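Local coordinates for bifunctional enzyme cysn/cysc (Mycobacterium tuberculosis, PDB 4BZP), which catalyses, as its APS kinase domain, the ATP-dependent 3'-phosphorylation of adenosine-5'-phosphosulfate, a step of sulfate activation, at residues R4-K18 and A74-S86. Sequence-based numbering, arbitrary orientation.
Sequences RGKTVWFTGLSGSGK and ADCGHLVLVPAIS. With ADP (adenosine-5'-diphosphate), chain C.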
loop_
_atom_site.group_PDB
_atom_site.type_symbol
_atom_site.label_atom_id
_atom_site.label_comp_id
_atom_site.label_asym_id
_atom_site.label_seq_id
_atom_site.Cartn_x
_atom_site.Cartn_y
_atom_site.Cartn_z
ATOM N N ARG A 4 -0.030 -15.343 6.657
ATOM C CA ARG A 4 0.047 -13.931 7.021
ATOM C C ARG A 4 1.382 -13.574 7.646
ATOM O O ARG A 4 1.981 -14.324 8.436
ATOM C CB ARG A 4 -1.038 -13.585 8.055
ATOM C CG ARG A 4 -2.374 -13.197 7.458
ATOM C CD ARG A 4 -3.412 -13.202 8.575
ATOM N NE ARG A 4 -4.726 -12.854 8.084
ATOM C CZ ARG A 4 -5.832 -12.835 8.830
ATOM N NH1 ARG A 4 -5.794 -13.126 10.150
ATOM N NH2 ARG A 4 -6.988 -12.528 8.233
ATOM N N GLY A 5 1.856 -12.400 7.244
ATOM C CA GLY A 5 3.023 -11.797 7.845
ATOM C C GLY A 5 2.659 -11.042 9.133
ATOM O O GLY A 5 1.605 -11.247 9.722
ATOM N N LYS A 6 3.542 -10.178 9.518
ATOM C CA LYS A 6 3.478 -9.476 10.788
ATOM C C LYS A 6 4.141 -8.153 10.575
ATOM O O LYS A 6 4.912 -7.977 9.612
ATOM C CB LYS A 6 4.305 -10.221 11.836
ATOM C CG LYS A 6 4.007 -11.695 12.005
ATOM C CD LYS A 6 4.826 -12.372 13.046
ATOM C CE LYS A 6 4.475 -13.877 13.059
ATOM N NZ LYS A 6 5.482 -14.564 13.911
ATOM N N THR A 7 3.915 -7.232 11.519
ATOM C CA THR A 7 4.551 -5.911 11.480
ATOM C C THR A 7 5.359 -5.577 12.709
ATOM O O THR A 7 4.883 -5.737 13.834
ATOM C CB THR A 7 3.508 -4.789 11.263
ATOM O OG1 THR A 7 2.893 -5.007 9.972
ATOM C CG2 THR A 7 4.106 -3.374 11.317
ATOM N N VAL A 8 6.597 -5.118 12.490
ATOM C CA VAL A 8 7.409 -4.529 13.517
ATOM C C VAL A 8 7.388 -3.020 13.343
ATOM O O VAL A 8 7.843 -2.516 12.316
ATOM C CB VAL A 8 8.857 -5.046 13.433
ATOM C CG1 VAL A 8 9.697 -4.412 14.531
ATOM C CG2 VAL A 8 8.884 -6.553 13.523
ATOM N N TRP A 9 6.863 -2.304 14.320
ATOM C CA TRP A 9 6.659 -0.853 14.287
ATOM C C TRP A 9 7.669 -0.248 15.215
ATOM O O TRP A 9 7.548 -0.348 16.477
ATOM C CB TRP A 9 5.241 -0.525 14.725
ATOM C CG TRP A 9 4.770 0.859 14.475
ATOM C CD1 TRP A 9 4.906 1.911 15.283
ATOM C CD2 TRP A 9 4.055 1.322 13.300
ATOM N NE1 TRP A 9 4.351 3.025 14.688
ATOM C CE2 TRP A 9 3.794 2.674 13.488
ATOM C CE3 TRP A 9 3.606 0.719 12.128
ATOM C CZ2 TRP A 9 3.094 3.440 12.524
ATOM C CZ3 TRP A 9 2.936 1.512 11.200
ATOM C CH2 TRP A 9 2.724 2.809 11.421
ATOM N N PHE A 10 8.697 0.377 14.667
ATOM C CA PHE A 10 9.645 1.044 15.488
ATOM C C PHE A 10 9.107 2.359 16.012
ATOM O O PHE A 10 8.092 2.981 15.566
ATOM C CB PHE A 10 10.936 1.300 14.744
ATOM C CG PHE A 10 11.694 0.068 14.419
ATOM C CD1 PHE A 10 11.405 -0.646 13.276
ATOM C CD2 PHE A 10 12.680 -0.401 15.270
ATOM C CE1 PHE A 10 12.071 -1.811 12.997
ATOM C CE2 PHE A 10 13.346 -1.568 14.994
ATOM C CZ PHE A 10 13.081 -2.247 13.820
ATOM N N THR A 11 9.821 2.827 16.992
ATOM C CA THR A 11 9.576 4.201 17.486
ATOM C C THR A 11 10.827 4.634 18.228
ATOM O O THR A 11 11.508 3.825 18.842
ATOM C CB THR A 11 8.298 4.277 18.347
ATOM O OG1 THR A 11 8.127 5.636 18.789
ATOM C CG2 THR A 11 8.346 3.337 19.543
ATOM N N GLY A 12 11.146 5.905 18.142
ATOM C CA GLY A 12 12.295 6.500 18.796
ATOM C C GLY A 12 12.742 7.751 18.089
ATOM O O GLY A 12 12.389 8.000 16.928
ATOM N N LEU A 13 13.615 8.495 18.756
ATOM C CA LEU A 13 14.136 9.698 18.240
ATOM C C LEU A 13 14.866 9.537 16.914
ATOM O O LEU A 13 15.381 8.470 16.589
ATOM C CB LEU A 13 15.091 10.350 19.246
ATOM C CG LEU A 13 14.483 10.747 20.574
ATOM C CD1 LEU A 13 15.580 11.255 21.513
ATOM C CD2 LEU A 13 13.435 11.828 20.433
ATOM N N SER A 14 14.948 10.599 16.130
ATOM C CA SER A 14 15.829 10.618 14.970
ATOM C C SER A 14 17.233 10.188 15.387
ATOM O O SER A 14 17.764 10.682 16.376
ATOM C CB SER A 14 15.900 12.021 14.369
ATOM O OG SER A 14 16.661 12.059 13.210
ATOM N N GLY A 15 17.801 9.230 14.674
ATOM C CA GLY A 15 19.153 8.748 14.942
ATOM C C GLY A 15 19.244 7.726 16.056
ATOM O O GLY A 15 20.364 7.366 16.419
ATOM N N SER A 16 18.137 7.194 16.518
ATOM C CA SER A 16 18.163 6.170 17.551
ATOM C C SER A 16 18.472 4.782 17.071
ATOM O O SER A 16 18.823 3.903 17.891
ATOM C CB SER A 16 16.854 6.201 18.348
ATOM O OG SER A 16 15.726 5.919 17.540
ATOM N N GLY A 17 18.402 4.587 15.756
ATOM C CA GLY A 17 18.782 3.314 15.154
ATOM C C GLY A 17 17.681 2.542 14.482
ATOM O O GLY A 17 17.881 1.386 14.128
ATOM N N LYS A 18 16.494 3.102 14.316
ATOM C CA LYS A 18 15.372 2.381 13.745
ATOM C C LYS A 18 15.639 1.834 12.363
ATOM O O LYS A 18 15.409 0.637 12.112
ATOM C CB LYS A 18 14.152 3.328 13.669
ATOM C CG LYS A 18 13.711 3.964 14.998
ATOM C CD LYS A 18 12.551 4.975 14.795
ATOM C CE LYS A 18 12.850 6.154 13.906
ATOM N NZ LYS A 18 13.817 7.073 14.524
ATOM N N ALA A 74 1.507 -7.225 5.056
ATOM C CA ALA A 74 1.480 -8.392 5.940
ATOM C C ALA A 74 0.477 -9.402 5.500
ATOM O O ALA A 74 0.731 -10.607 5.512
ATOM C CB ALA A 74 1.209 -7.942 7.364
ATOM N N ASP A 75 -0.668 -8.959 5.081
ATOM C CA ASP A 75 -1.690 -9.893 4.626
ATOM C C ASP A 75 -1.209 -10.617 3.344
ATOM O O ASP A 75 -1.591 -11.787 3.146
ATOM C CB ASP A 75 -3.017 -9.122 4.501
ATOM C CG ASP A 75 -4.155 -10.016 4.184
ATOM O OD1 ASP A 75 -4.602 -10.715 5.127
ATOM O OD2 ASP A 75 -4.541 -9.992 3.003
ATOM N N CYS A 76 -0.356 -9.988 2.528
ATOM C CA CYS A 76 0.339 -10.569 1.371
ATOM C C CYS A 76 1.564 -11.465 1.747
ATOM O O CYS A 76 2.311 -11.880 0.880
ATOM C CB CYS A 76 0.826 -9.441 0.416
ATOM S SG CYS A 76 -0.470 -8.733 -0.527
ATOM N N GLY A 77 1.804 -11.656 3.048
ATOM C CA GLY A 77 2.790 -12.598 3.533
ATOM C C GLY A 77 4.116 -12.024 4.018
ATOM O O GLY A 77 5.030 -12.774 4.407
ATOM N N HIS A 78 4.294 -10.717 3.946
ATOM C CA HIS A 78 5.567 -10.114 4.285
ATOM C C HIS A 78 5.727 -9.793 5.776
ATOM O O HIS A 78 4.744 -9.471 6.438
ATOM C CB HIS A 78 5.733 -8.795 3.513
ATOM C CG HIS A 78 5.629 -8.945 2.041
ATOM N ND1 HIS A 78 6.704 -9.322 1.273
ATOM C CD2 HIS A 78 4.601 -8.747 1.204
ATOM C CE1 HIS A 78 6.322 -9.361 -0.004
ATOM N NE2 HIS A 78 5.045 -9.039 -0.060
ATOM N N LEU A 79 6.981 -9.844 6.216
ATOM C CA LEU A 79 7.386 -9.353 7.504
ATOM C C LEU A 79 7.736 -7.898 7.278
ATOM O O LEU A 79 8.720 -7.587 6.629
ATOM C CB LEU A 79 8.561 -10.152 8.057
ATOM C CG LEU A 79 8.973 -9.869 9.512
ATOM C CD1 LEU A 79 9.667 -8.542 9.680
ATOM C CD2 LEU A 79 7.789 -9.979 10.451
ATOM N N VAL A 80 6.889 -7.008 7.782
ATOM C CA VAL A 80 6.980 -5.567 7.510
ATOM C C VAL A 80 7.715 -4.858 8.645
ATOM O O VAL A 80 7.391 -5.091 9.802
ATOM C CB VAL A 80 5.604 -4.930 7.315
ATOM C CG1 VAL A 80 5.699 -3.465 6.883
ATOM C CG2 VAL A 80 4.804 -5.706 6.254
ATOM N N LEU A 81 8.665 -4.025 8.308
ATOM C CA LEU A 81 9.498 -3.298 9.280
ATOM C C LEU A 81 9.293 -1.834 9.029
ATOM O O LEU A 81 9.562 -1.359 7.894
ATOM C CB LEU A 81 10.946 -3.678 9.074
ATOM C CG LEU A 81 11.204 -5.170 9.281
ATOM C CD1 LEU A 81 12.267 -5.738 8.369
ATOM C CD2 LEU A 81 11.588 -5.429 10.730
ATOM N N VAL A 82 8.791 -1.090 10.011
ATOM C CA VAL A 82 8.414 0.327 9.818
ATOM C C VAL A 82 9.258 1.181 10.731
ATOM O O VAL A 82 8.998 1.276 11.950
ATOM C CB VAL A 82 6.945 0.536 10.140
ATOM C CG1 VAL A 82 6.547 1.987 9.845
ATOM C CG2 VAL A 82 6.083 -0.427 9.362
ATOM N N PRO A 83 10.287 1.853 10.161
ATOM C CA PRO A 83 11.170 2.659 10.995
ATOM C C PRO A 83 10.814 4.125 11.124
ATOM O O PRO A 83 11.738 4.997 11.018
ATOM C CB PRO A 83 12.495 2.511 10.280
ATOM C CG PRO A 83 12.127 2.425 8.846
ATOM C CD PRO A 83 10.865 1.622 8.823
ATOM N N ALA A 84 9.620 4.404 11.587
ATOM C CA ALA A 84 9.155 5.791 11.753
ATOM C C ALA A 84 9.365 6.259 13.174
ATOM O O ALA A 84 9.379 5.468 14.125
ATOM C CB ALA A 84 7.704 5.905 11.345
ATOM N N ILE A 85 9.541 7.550 13.343
ATOM C CA ILE A 85 9.750 8.123 14.652
ATOM C C ILE A 85 8.551 7.818 15.533
ATOM O O ILE A 85 8.724 7.436 16.707
ATOM C CB ILE A 85 10.032 9.616 14.595
ATOM C CG1 ILE A 85 11.415 9.846 13.976
ATOM C CG2 ILE A 85 10.003 10.283 15.997
ATOM C CD1 ILE A 85 11.710 11.281 13.684
ATOM N N SER A 86 7.339 8.054 14.980
ATOM C CA SER A 86 6.075 7.758 15.664
ATOM C C SER A 86 6.101 8.378 17.073
ATOM O O SER A 86 6.074 7.633 18.064
ATOM C CB SER A 86 5.894 6.222 15.747
ATOM O OG SER A 86 5.552 5.678 14.482
HETATM P PB ADP C . 16.933 6.338 12.832
HETATM O O1B ADP C . 16.824 7.862 12.496
HETATM O O2B ADP C . 16.220 5.964 14.091
HETATM O O3B ADP C . 16.638 5.492 11.639
HETATM P PA ADP C . 19.673 5.424 12.367
HETATM O O1A ADP C . 19.939 6.216 11.154
HETATM O O2A ADP C . 19.364 3.968 12.184
HETATM O O3A ADP C . 18.496 6.116 13.174
HETATM O "O5'" ADP C . 20.850 5.502 13.465
HETATM C "C5'" ADP C . 21.658 6.653 13.545
HETATM C "C4'" ADP C . 23.105 6.178 13.364
HETATM O "O4'" ADP C . 23.548 5.661 14.604
HETATM C "C3'" ADP C . 23.407 5.129 12.283
HETATM O "O3'" ADP C . 24.113 5.744 11.231
HETATM C "C2'" ADP C . 24.367 4.209 12.946
HETATM O "O2'" ADP C . 25.673 4.460 12.356
HETATM C "C1'" ADP C . 24.409 4.560 14.399
HETATM N N9 ADP C . 23.874 3.469 15.231
HETATM C C8 ADP C . 22.551 3.138 15.309
HETATM N N7 ADP C . 22.326 2.107 16.143
HETATM C C5 ADP C . 23.568 1.795 16.640
HETATM C C6 ADP C . 24.015 0.772 17.552
HETATM N N6 ADP C . 23.160 -0.081 18.153
HETATM N N1 ADP C . 25.355 0.763 17.768
HETATM C C2 ADP C . 26.191 1.610 17.179
HETATM N N3 ADP C . 25.861 2.576 16.284
HETATM C C4 ADP C . 24.547 2.634 15.981
HETATM O O HOH W 1 6.882 3.511 13.127
#
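The strand that leads into the P-loop, 6-11, pairs in parallel with strand 79-82, T7 beside V80 and W9 beside V82, in the core of a P-loop NTPase fold. The backbone ladder runs V80 N to K6 O (2.9 Å), V8 N to V80 O, V82 N to V8 O and F10 N to V82 O. T7, W9, V80 and V82 share one face, the beta-branched ones suiting extended backbone; V82 lays CG1 over the six-membered ring of W9, 4.0 Å from its centroid, a CH-pi contact. Apolar V8 and L81 lie side by side on the other, buried face, CB to CD2 3.9 Å. V82 O lies at the edge of the F10 ring, 3.4 Å from F10 CD1. Beyond the strands, I85 O receives G12 N at 3.2 Å; a CB on G12 would jam against T11 O, which calls for glycine. The long chain of K18, bent at chi3 and chi4 (-61° and -69°), curls past P83 O and A84 O; K18 NZ donates to G12 O, and K18 NZ reaches ADP O2B at 2.7 Å, probably offsetting the beta-phosphate charge. A74 O takes G5 N (2.7 Å) and G77 N from opposite faces of its carbonyl plane; glycine G77 accepts the positive phi (103°) of the Schellman motif closing helix 56-75. Strand 106-111 flanks strand 6-11 on its other edge, while helix 18-31 packs against F10, L79 and L81, and helix 56-75 against T7 and V80.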